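Local coordinates for malonyl coenzyme A-acyl carrier protein transacylase (Helicobacter pylori, PDB 2H1Y), which probably catalyses the transfer of malonyl groups from malonyl-CoA to holo-acyl carrier protein, yielding malonyl-ACP and free CoA, at residues A[125-128]-A[129-133]; A[219-222]-A[223-227]; A[256-259]-A[260-263]. One frame throughout, in Å; residues are numbered along the deposited sequence.

Contact 1. Residues A[125-128]-A[129-133]; sequences LTHQ and RGKMM
The His127 ring and the Gln128 amide are the flat groups here, met one helical turn on by Lys131 and Met132. Lys131 runs alongside His127, pointing the same way, and its CD approaches the ring obliquely, 3.9 Å from CE1. Gln128 NE2 lies in the ring plane at its edge, while Tyr71 meets the ring in an edge-to-face stack. Against the Gln128 side chain comes the methyl end of Met132: CE is 3.4 Å from CG and 3.5 Å from OE1 of Gln128. A bend at chi2 (42°) turns the amide so that OE1 as well as CG borders the methyl. Beneath them runs the i to i+4 ladder of an alpha helix; Met132 N donates to Gln128 O at 2.7 Å, an almost straight bond. Lys131, partly exposed, forms a salt bridge through NZ with Glu135; Arg129, buried and extended, carries its guanidinium inward to hydrogen bonds with Gln73, Ser104 and Gln259. The turn belongs to the middle of helix 119-137, with Thr126 and His127 packed on Pro74 of helix 69-90, Thr126 also on Leu105 and Val108 of helix 105-116, and Leu125 on Phe221 and Leu224 of helix 218-228.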
ATOM      1  N   LEU A 125      12.145  -0.745  -8.254  1.00 54.20           N
ATOM      2  CA  LEU A 125      10.842  -1.099  -8.806  1.00 53.65           C
ATOM      3  C   LEU A 125       9.738  -0.117  -8.357  1.00 53.49           C
ATOM      4  O   LEU A 125       8.961   0.355  -9.196  1.00 53.14           O
ATOM      5  CB  LEU A 125      10.468  -2.540  -8.467  1.00 53.71           C
ATOM      6  CG  LEU A 125       9.100  -3.008  -8.990  1.00 53.78           C
ATOM      7  CD1 LEU A 125       9.159  -3.359 -10.461  1.00 54.15           C
ATOM      8  CD2 LEU A 125       8.611  -4.191  -8.199  1.00 54.77           C
ATOM      9  N   THR A 126       9.683   0.195  -7.054  1.00 52.80           N
ATOM     10  CA  THR A 126       8.647   1.097  -6.534  1.00 52.52           C
ATOM     11  C   THR A 126       8.755   2.508  -7.127  1.00 52.37           C
ATOM     12  O   THR A 126       7.749   3.081  -7.547  1.00 52.23           O
ATOM     13  CB  THR A 126       8.589   1.143  -4.971  1.00 52.51           C
ATOM     14  OG1 THR A 126       9.885   1.433  -4.438  1.00 53.12           O
ATOM     15  CG2 THR A 126       8.080  -0.190  -4.399  1.00 51.29           C
ATOM     16  N   HIS A 127       9.972   3.054  -7.185  1.00 52.43           N
ATOM     17  CA  HIS A 127      10.202   4.343  -7.824  1.00 52.31           C
ATOM     18  C   HIS A 127       9.677   4.316  -9.257  1.00 52.35           C
ATOM     19  O   HIS A 127       9.058   5.274  -9.728  1.00 52.73           O
ATOM     20  CB  HIS A 127      11.686   4.684  -7.790  1.00 52.74           C
ATOM     21  CG  HIS A 127      12.065   5.873  -8.622  1.00 53.92           C
ATOM     22  ND1 HIS A 127      12.334   5.785  -9.972  1.00 54.90           N
ATOM     23  CD2 HIS A 127      12.240   7.174  -8.294  1.00 55.57           C
ATOM     24  CE1 HIS A 127      12.645   6.980 -10.442  1.00 55.16           C
ATOM     25  NE2 HIS A 127      12.595   7.843  -9.444  1.00 55.28           N
ATOM     26  N   GLN A 128       9.886   3.193  -9.935  1.00 52.10           N
ATOM     27  CA  GLN A 128       9.462   3.044 -11.319  1.00 51.61           C
ATOM     28  C   GLN A 128       7.932   2.983 -11.429  1.00 51.38           C
ATOM     29  O   GLN A 128       7.333   3.658 -12.283  1.00 51.84           O
ATOM     30  CB  GLN A 128      10.161   1.819 -11.932  1.00 51.99           C
ATOM     31  CG  GLN A 128      10.510   1.865 -13.446  1.00 52.00           C
ATOM     32  CD  GLN A 128      11.067   3.185 -13.983  1.00 51.17           C
ATOM     33  OE1 GLN A 128      10.605   3.671 -15.011  1.00 52.32           O
ATOM     34  NE2 GLN A 128      12.065   3.751 -13.315  1.00 50.51           N
ATOM     35  N   ARG A 129       7.299   2.215 -10.543  1.00 50.81           N
ATOM     36  CA  ARG A 129       5.841   2.091 -10.508  1.00 49.97           C
ATOM     37  C   ARG A 129       5.197   3.462 -10.383  1.00 50.96           C
ATOM     38  O   ARG A 129       4.210   3.754 -11.053  1.00 50.79           O
ATOM     39  CB  ARG A 129       5.421   1.203  -9.338  1.00 50.10           C
ATOM     40  CG  ARG A 129       3.928   0.812  -9.267  1.00 48.85           C
ATOM     41  CD  ARG A 129       3.704   0.048  -7.960  1.00 48.00           C
ATOM     42  NE  ARG A 129       2.335  -0.391  -7.702  1.00 44.09           N
ATOM     43  CZ  ARG A 129       1.410   0.307  -7.039  1.00 44.25           C
ATOM     44  NH1 ARG A 129       1.671   1.526  -6.563  1.00 41.66           N
ATOM     45  NH2 ARG A 129       0.205  -0.229  -6.841  1.00 42.26           N
ATOM     46  N   GLY A 130       5.771   4.310  -9.530  1.00 51.72           N
ATOM     47  CA  GLY A 130       5.279   5.679  -9.370  1.00 52.28           C
ATOM     48  C   GLY A 130       5.509   6.526 -10.609  1.00 52.83           C
ATOM     49  O   GLY A 130       4.651   7.333 -10.995  1.00 52.89           O
ATOM     50  N   LYS A 131       6.672   6.340 -11.230  1.00 53.06           N
ATOM     51  CA  LYS A 131       7.054   7.122 -12.395  1.00 53.30           C
ATOM     52  C   LYS A 131       6.141   6.768 -13.555  1.00 53.07           C
ATOM     53  O   LYS A 131       5.626   7.656 -14.258  1.00 53.26           O
ATOM     54  CB  LYS A 131       8.504   6.825 -12.753  1.00 53.90           C
ATOM     55  CG  LYS A 131       9.177   7.898 -13.543  1.00 55.75           C
ATOM     56  CD  LYS A 131      10.659   7.581 -13.765  1.00 58.75           C
ATOM     57  CE  LYS A 131      11.408   8.833 -14.232  1.00 60.11           C
ATOM     58  NZ  LYS A 131      10.625   9.580 -15.277  1.00 60.59           N
ATOM     59  N   MET A 132       5.910   5.469 -13.728  1.00 52.55           N
ATOM     60  CA  MET A 132       5.060   4.990 -14.811  1.00 52.24           C
ATOM     61  C   MET A 132       3.582   5.358 -14.630  1.00 51.96           C
ATOM     62  O   MET A 132       2.874   5.636 -15.597  1.00 51.39           O
ATOM     63  CB  MET A 132       5.245   3.497 -15.016  1.00 52.05           C
ATOM     64  CG  MET A 132       6.642   3.116 -15.451  1.00 51.54           C
ATOM     65  SD  MET A 132       6.808   1.332 -15.519  1.00 52.55           S
ATOM     66  CE  MET A 132       8.505   1.138 -16.087  1.00 52.55           C
ATOM     67  N   MET A 133       3.130   5.386 -13.386  1.00 52.56           N
ATOM     68  CA  MET A 133       1.779   5.872 -13.087  1.00 52.89           C
ATOM     69  C   MET A 133       1.643   7.360 -13.439  1.00 54.15           C
ATOM     70  O   MET A 133       0.611   7.789 -13.975  1.00 54.34           O
ATOM     71  CB  MET A 133       1.396   5.603 -11.621  1.00 52.51           C
ATOM     72  CG  MET A 133       0.965   4.162 -11.339  1.00 51.50           C
ATOM     73  SD  MET A 133       0.606   3.741  -9.606  1.00 50.48           S
ATOM     74  CE  MET A 133      -0.510   5.076  -9.148  1.00 52.60           C
TER

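Contact 2. Residues A[219-222]-A[223-227]; sequences FKFQ and ELLEK
Phe221 and Leu225 make the apolar part of this contact, one turn apart on helix 218-228. CG of Leu225 sits over one face of the phenyl ring, and its CD1 reaches the near rim, 3.7 Å from Phe221 CD2 and 3.9 Å from Phe221 CE2. Phe221 has its ring carbon CG opposite the backbone N (chi1 -158°), whereas Leu225 turns CG away from its own carbonyl carbon (chi1 -72°). The two choices swing the side chains together, back along the helix for the leucine, and its CD1 also rests 3.7 Å from Phe221 O. The backbone bonds come next, four in succession with i to i+4 spacing. Glu223 N to Phe219 O is the straightest, at 176°, and Leu224 N to Lys220 O the longest, at 3.2 Å, its donor tilted from the carbonyl plane. This regular alpha-helical turn lies in the acyltransferase fold, whose larger part is a mostly parallel sheet flanked by helices, and here the inner side of the helix packs against two others, with Leu224 against Gln128 of helix 119-137 and Leu225 against Leu256 of helix 249-259. Among the charged groups, the exposed Lys220 and Glu223 carry opposite charges, NZ and OE1 being 5.8 Å apart, so any attraction between them acts without direct contact. Gln222 stretches beyond CG and reaches across to helix 249-259, where its OE1 is hydrogen-bonded to Ser257 OG, and the carbonyl oxygen of Glu226 accepts a hydrogen bond from Lys249 NZ.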
ATOM      1  N   PHE A 219       2.591  -3.709 -19.625  1.00 59.28           N
ATOM      2  CA  PHE A 219       3.715  -4.455 -20.156  1.00 59.58           C
ATOM      3  C   PHE A 219       5.098  -4.062 -19.603  1.00 59.51           C
ATOM      4  O   PHE A 219       5.847  -4.945 -19.179  1.00 59.71           O
ATOM      5  CB  PHE A 219       3.742  -4.592 -21.684  1.00 59.68           C
ATOM      6  CG  PHE A 219       4.603  -5.719 -22.099  1.00 60.65           C
ATOM      7  CD1 PHE A 219       4.075  -7.010 -22.161  1.00 61.63           C
ATOM      8  CD2 PHE A 219       5.985  -5.533 -22.266  1.00 60.48           C
ATOM      9  CE1 PHE A 219       4.894  -8.098 -22.460  1.00 62.23           C
ATOM     10  CE2 PHE A 219       6.814  -6.596 -22.559  1.00 60.31           C
ATOM     11  CZ  PHE A 219       6.276  -7.892 -22.651  1.00 61.90           C
ATOM     12  N   LYS A 220       5.435  -2.767 -19.621  1.00 59.35           N
ATOM     13  CA  LYS A 220       6.708  -2.280 -19.056  1.00 59.38           C
ATOM     14  C   LYS A 220       6.914  -2.722 -17.601  1.00 58.81           C
ATOM     15  O   LYS A 220       8.029  -3.054 -17.188  1.00 58.27           O
ATOM     16  CB  LYS A 220       6.818  -0.754 -19.147  1.00 59.62           C
ATOM     17  CG  LYS A 220       7.099  -0.217 -20.547  1.00 62.49           C
ATOM     18  CD  LYS A 220       7.899   1.113 -20.530  1.00 66.41           C
ATOM     19  CE  LYS A 220       9.405   0.912 -20.195  1.00 67.45           C
ATOM     20  NZ  LYS A 220      10.278   2.014 -20.726  1.00 67.73           N
ATOM     21  N   PHE A 221       5.826  -2.732 -16.838  1.00 58.17           N
ATOM     22  CA  PHE A 221       5.895  -3.122 -15.449  1.00 57.79           C
ATOM     23  C   PHE A 221       6.139  -4.617 -15.315  1.00 57.72           C
ATOM     24  O   PHE A 221       7.002  -5.049 -14.558  1.00 57.49           O
ATOM     25  CB  PHE A 221       4.639  -2.678 -14.685  1.00 57.56           C
ATOM     26  CG  PHE A 221       4.851  -2.576 -13.209  1.00 56.50           C
ATOM     27  CD1 PHE A 221       5.837  -1.745 -12.694  1.00 56.38           C
ATOM     28  CD2 PHE A 221       4.097  -3.323 -12.339  1.00 55.07           C
ATOM     29  CE1 PHE A 221       6.052  -1.660 -11.338  1.00 56.10           C
ATOM     30  CE2 PHE A 221       4.300  -3.236 -10.984  1.00 55.39           C
ATOM     31  CZ  PHE A 221       5.277  -2.404 -10.475  1.00 55.33           C
ATOM     32  N   GLN A 222       5.398  -5.398 -16.087  1.00 58.18           N
ATOM     33  CA  GLN A 222       5.571  -6.849 -16.141  1.00 58.68           C
ATOM     34  C   GLN A 222       7.035  -7.215 -16.404  1.00 58.65           C
ATOM     35  O   GLN A 222       7.639  -8.012 -15.674  1.00 58.45           O
ATOM     36  CB  GLN A 222       4.686  -7.409 -17.239  1.00 58.99           C
ATOM     37  CG  GLN A 222       4.129  -8.780 -16.969  1.00 61.26           C
ATOM     38  CD  GLN A 222       2.865  -9.042 -17.778  1.00 64.11           C
ATOM     39  OE1 GLN A 222       1.847  -8.353 -17.614  1.00 62.78           O
ATOM     40  NE2 GLN A 222       2.929 -10.042 -18.668  1.00 64.78           N
ATOM     41  N   GLU A 223       7.605  -6.589 -17.428  1.00 58.74           N
ATOM     42  CA  GLU A 223       9.024  -6.730 -17.753  1.00 58.99           C
ATOM     43  C   GLU A 223       9.926  -6.497 -16.537  1.00 58.05           C
ATOM     44  O   GLU A 223      10.824  -7.299 -16.256  1.00 57.61           O
ATOM     45  CB  GLU A 223       9.388  -5.772 -18.882  1.00 58.82           C
ATOM     46  CG  GLU A 223      10.804  -5.909 -19.405  1.00 60.39           C
ATOM     47  CD  GLU A 223      11.100  -4.894 -20.505  1.00 60.38           C
ATOM     48  OE1 GLU A 223      10.688  -3.719 -20.353  1.00 60.41           O
ATOM     49  OE2 GLU A 223      11.737  -5.275 -21.519  1.00 62.36           O
ATOM     50  N   LEU A 224       9.670  -5.413 -15.813  1.00 57.53           N
ATOM     51  CA  LEU A 224      10.464  -5.091 -14.628  1.00 57.55           C
ATOM     52  C   LEU A 224      10.306  -6.084 -13.455  1.00 57.22           C
ATOM     53  O   LEU A 224      11.271  -6.361 -12.738  1.00 56.87           O
ATOM     54  CB  LEU A 224      10.205  -3.656 -14.192  1.00 57.55           C
ATOM     55  CG  LEU A 224      10.919  -2.568 -14.999  1.00 58.95           C
ATOM     56  CD1 LEU A 224      11.166  -1.383 -14.075  1.00 59.83           C
ATOM     57  CD2 LEU A 224      12.259  -3.022 -15.631  1.00 59.13           C
ATOM     58  N   LEU A 225       9.097  -6.626 -13.293  1.00 56.90           N
ATOM     59  CA  LEU A 225       8.812  -7.704 -12.331  1.00 56.56           C
ATOM     60  C   LEU A 225       9.559  -9.015 -12.633  1.00 56.81           C
ATOM     61  O   LEU A 225      10.136  -9.648 -11.731  1.00 56.41           O
ATOM     62  CB  LEU A 225       7.299  -7.970 -12.265  1.00 56.02           C
ATOM     63  CG  LEU A 225       6.437  -6.910 -11.562  1.00 54.70           C
ATOM     64  CD1 LEU A 225       4.994  -6.933 -12.060  1.00 53.38           C
ATOM     65  CD2 LEU A 225       6.484  -7.124 -10.069  1.00 53.76           C
ATOM     66  N   GLU A 226       9.525  -9.421 -13.902  1.00 57.35           N
ATOM     67  CA  GLU A 226      10.221 -10.627 -14.375  1.00 57.93           C
ATOM     68  C   GLU A 226      11.712 -10.536 -14.135  1.00 57.67           C
ATOM     69  O   GLU A 226      12.328 -11.485 -13.681  1.00 57.37           O
ATOM     70  CB  GLU A 226       9.954 -10.868 -15.867  1.00 58.26           C
ATOM     71  CG  GLU A 226       9.061 -12.057 -16.129  1.00 59.70           C
ATOM     72  CD  GLU A 226       9.689 -13.333 -15.646  1.00 62.07           C
ATOM     73  OE1 GLU A 226      10.925 -13.483 -15.808  1.00 63.57           O
ATOM     74  OE2 GLU A 226       8.955 -14.176 -15.091  1.00 63.54           O
ATOM     75  N   LYS A 227      12.266  -9.368 -14.418  1.00 57.81           N
ATOM     76  CA  LYS A 227      13.686  -9.121 -14.258  1.00 58.45           C
ATOM     77  C   LYS A 227      14.083  -8.969 -12.783  1.00 58.39           C
ATOM     78  O   LYS A 227      15.229  -9.221 -12.432  1.00 59.00           O
ATOM     79  CB  LYS A 227      14.047  -7.881 -15.076  1.00 58.67           C
ATOM     80  CG  LYS A 227      15.495  -7.494 -15.164  1.00 60.09           C
ATOM     81  CD  LYS A 227      15.567  -6.009 -15.554  1.00 62.77           C
ATOM     82  CE  LYS A 227      16.985  -5.456 -15.472  1.00 64.49           C
ATOM     83  NZ  LYS A 227      16.970  -4.072 -14.915  1.00 64.92           N
TER

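Contact 3. Residues A[256-259]-A[260-263]; sequences LSLQ and LTQP
Leu260, Gln259 and Leu258 bear most of this contact, where the chain leaves helix 249-259 through a type I beta turn running from Gln259 to Gln262. Leu260 folds back over the preceding turn. Its chi1 of -56° sets CG opposite the carbonyl carbon, and CB, at 3.4 Å, and CD1, at 3.5 Å, both rest on Ser257 O. That oxygen also accepts from Leu260 N, though the donor stands above the carbonyl plane and the bond is bent to 137°. Thr261 N reaches Leu258 O with the same i to i+3 spacing, at 3.1 Å, again from above the plane. Gln259 supplies the turn's closing acceptor: Gln262 N lies 2.9 Å from Gln259 O, which additionally accepts from His210 ND1. Its side chain goes the other way, into a buried polar cluster: with OE1 already taken by Arg129, NE2 is held by Ser104 O and Glu107 OE2. Two acceptors on one side and a donor on the other thus leave little doubt about how this amide is turned. Ser104 stands in a GHSLG sequence matching the GXSXG nucleophile elbow of acyltransferases, so the turn lies next to what is probably the active site. Leu258 meets the far end of the turn, crossing Gln262 obliquely, with its CD1 3.6 Å and its CD2 3.9 Å from Gln262 CG.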
ATOM      1  N   LEU A 256       0.761  -8.617  -9.411  1.00 50.21           N
ATOM      2  CA  LEU A 256       1.209  -7.232  -9.255  1.00 49.79           C
ATOM      3  C   LEU A 256       1.016  -6.432 -10.541  1.00 50.08           C
ATOM      4  O   LEU A 256       1.007  -5.203 -10.488  1.00 50.68           O
ATOM      5  CB  LEU A 256       2.668  -7.149  -8.793  1.00 49.35           C
ATOM      6  CG  LEU A 256       3.000  -7.556  -7.349  1.00 49.70           C
ATOM      7  CD1 LEU A 256       4.485  -7.468  -7.055  1.00 48.14           C
ATOM      8  CD2 LEU A 256       2.213  -6.728  -6.303  1.00 50.11           C
ATOM      9  N   SER A 257       0.856  -7.118 -11.684  1.00 49.76           N
ATOM     10  CA  SER A 257       0.581  -6.453 -12.975  1.00 50.00           C
ATOM     11  C   SER A 257      -0.864  -6.034 -12.988  1.00 49.63           C
ATOM     12  O   SER A 257      -1.201  -4.871 -13.180  1.00 50.02           O
ATOM     13  CB  SER A 257       0.730  -7.409 -14.169  1.00 50.15           C
ATOM     14  OG  SER A 257       2.060  -7.810 -14.432  1.00 52.82           O
ATOM     15  N   LEU A 258      -1.706  -7.033 -12.791  1.00 49.06           N
ATOM     16  CA  LEU A 258      -3.134  -6.913 -12.915  1.00 49.29           C
ATOM     17  C   LEU A 258      -3.721  -5.930 -11.885  1.00 48.74           C
ATOM     18  O   LEU A 258      -4.696  -5.210 -12.171  1.00 48.81           O
ATOM     19  CB  LEU A 258      -3.733  -8.317 -12.758  1.00 48.99           C
ATOM     20  CG  LEU A 258      -5.071  -8.659 -13.404  1.00 50.23           C
ATOM     21  CD1 LEU A 258      -6.155  -8.916 -12.334  1.00 50.06           C
ATOM     22  CD2 LEU A 258      -5.508  -7.632 -14.475  1.00 48.87           C
ATOM     23  N   GLN A 259      -3.108  -5.907 -10.705  1.00 47.76           N
ATOM     24  CA  GLN A 259      -3.473  -4.992  -9.639  1.00 47.35           C
ATOM     25  C   GLN A 259      -3.718  -3.579 -10.172  1.00 47.18           C
ATOM     26  O   GLN A 259      -4.777  -2.994  -9.917  1.00 47.10           O
ATOM     27  CB  GLN A 259      -2.365  -4.978  -8.582  1.00 47.16           C
ATOM     28  CG  GLN A 259      -2.776  -4.364  -7.263  1.00 46.32           C
ATOM     29  CD  GLN A 259      -1.674  -3.542  -6.667  1.00 44.75           C
ATOM     30  OE1 GLN A 259      -1.118  -2.651  -7.321  1.00 43.74           O
ATOM     31  NE2 GLN A 259      -1.330  -3.842  -5.426  1.00 42.79           N
ATOM     32  N   LEU A 260      -2.746  -3.076 -10.948  1.00 47.21           N
ATOM     33  CA  LEU A 260      -2.701  -1.699 -11.480  1.00 46.73           C
ATOM     34  C   LEU A 260      -3.949  -1.233 -12.211  1.00 45.94           C
ATOM     35  O   LEU A 260      -4.239  -0.053 -12.218  1.00 45.26           O
ATOM     36  CB  LEU A 260      -1.504  -1.525 -12.411  1.00 46.73           C
ATOM     37  CG  LEU A 260      -0.140  -1.870 -11.812  1.00 48.59           C
ATOM     38  CD1 LEU A 260       0.886  -2.044 -12.908  1.00 47.56           C
ATOM     39  CD2 LEU A 260       0.311  -0.813 -10.800  1.00 48.53           C
ATOM     40  N   THR A 261      -4.663  -2.154 -12.845  1.00 45.87           N
ATOM     41  CA  THR A 261      -5.865  -1.788 -13.600  1.00 45.90           C
ATOM     42  C   THR A 261      -7.144  -2.297 -12.951  1.00 45.75           C
ATOM     43  O   THR A 261      -8.231  -2.042 -13.449  1.00 45.92           O
ATOM     44  CB  THR A 261      -5.767  -2.180 -15.124  1.00 45.79           C
ATOM     45  OG1 THR A 261      -5.724  -3.604 -15.282  1.00 45.73           O
ATOM     46  CG2 THR A 261      -4.506  -1.609 -15.721  1.00 45.61           C
ATOM     47  N   GLN A 262      -7.011  -2.983 -11.820  1.00 46.45           N
ATOM     48  CA  GLN A 262      -8.175  -3.517 -11.090  1.00 47.30           C
ATOM     49  C   GLN A 262      -8.380  -2.859  -9.729  1.00 47.05           C
ATOM     50  O   GLN A 262      -7.405  -2.576  -9.027  1.00 47.75           O
ATOM     51  CB  GLN A 262      -8.045  -5.034 -10.867  1.00 47.79           C
ATOM     52  CG  GLN A 262      -8.048  -5.899 -12.124  1.00 50.20           C
ATOM     53  CD  GLN A 262      -9.046  -5.430 -13.149  1.00 53.71           C
ATOM     54  OE1 GLN A 262      -8.662  -4.910 -14.203  1.00 57.82           O
ATOM     55  NE2 GLN A 262     -10.332  -5.573 -12.843  1.00 53.86           N
ATOM     56  N   PRO A 263      -9.646  -2.684  -9.318  1.00 46.58           N
ATOM     57  CA  PRO A 263      -9.949  -2.151  -8.000  1.00 46.42           C
ATOM     58  C   PRO A 263      -9.163  -2.862  -6.903  1.00 46.38           C
ATOM     59  O   PRO A 263      -9.041  -4.100  -6.912  1.00 46.34           O
ATOM     60  CB  PRO A 263     -11.432  -2.469  -7.832  1.00 46.60           C
ATOM     61  CG  PRO A 263     -11.964  -2.449  -9.209  1.00 46.88           C
ATOM     62  CD  PRO A 263     -10.871  -3.020 -10.065  1.00 46.73           C
TER

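From the N terminus onward, contact 1, contact 2 and contact 3 follow in series; none nests within or crosses another. Each is local: the first two each lie within a single helix and close no loop, while residues 256-263 lead from helix 249-259 into the loop before helix 266-271. Space brings them together, with centres 11 to 14 Å apart. Phe221 is the shared piece: CE1 lies 3.5 Å from Arg129 CB, and CD2 lies 3.5 Å from Leu260 CD1. Leu260 CD2 in turn reaches Arg129 NE, joining contacts 1 and 3 directly. Helix 218-228 thus packs against both helix 119-137 and the end of helix 249-259.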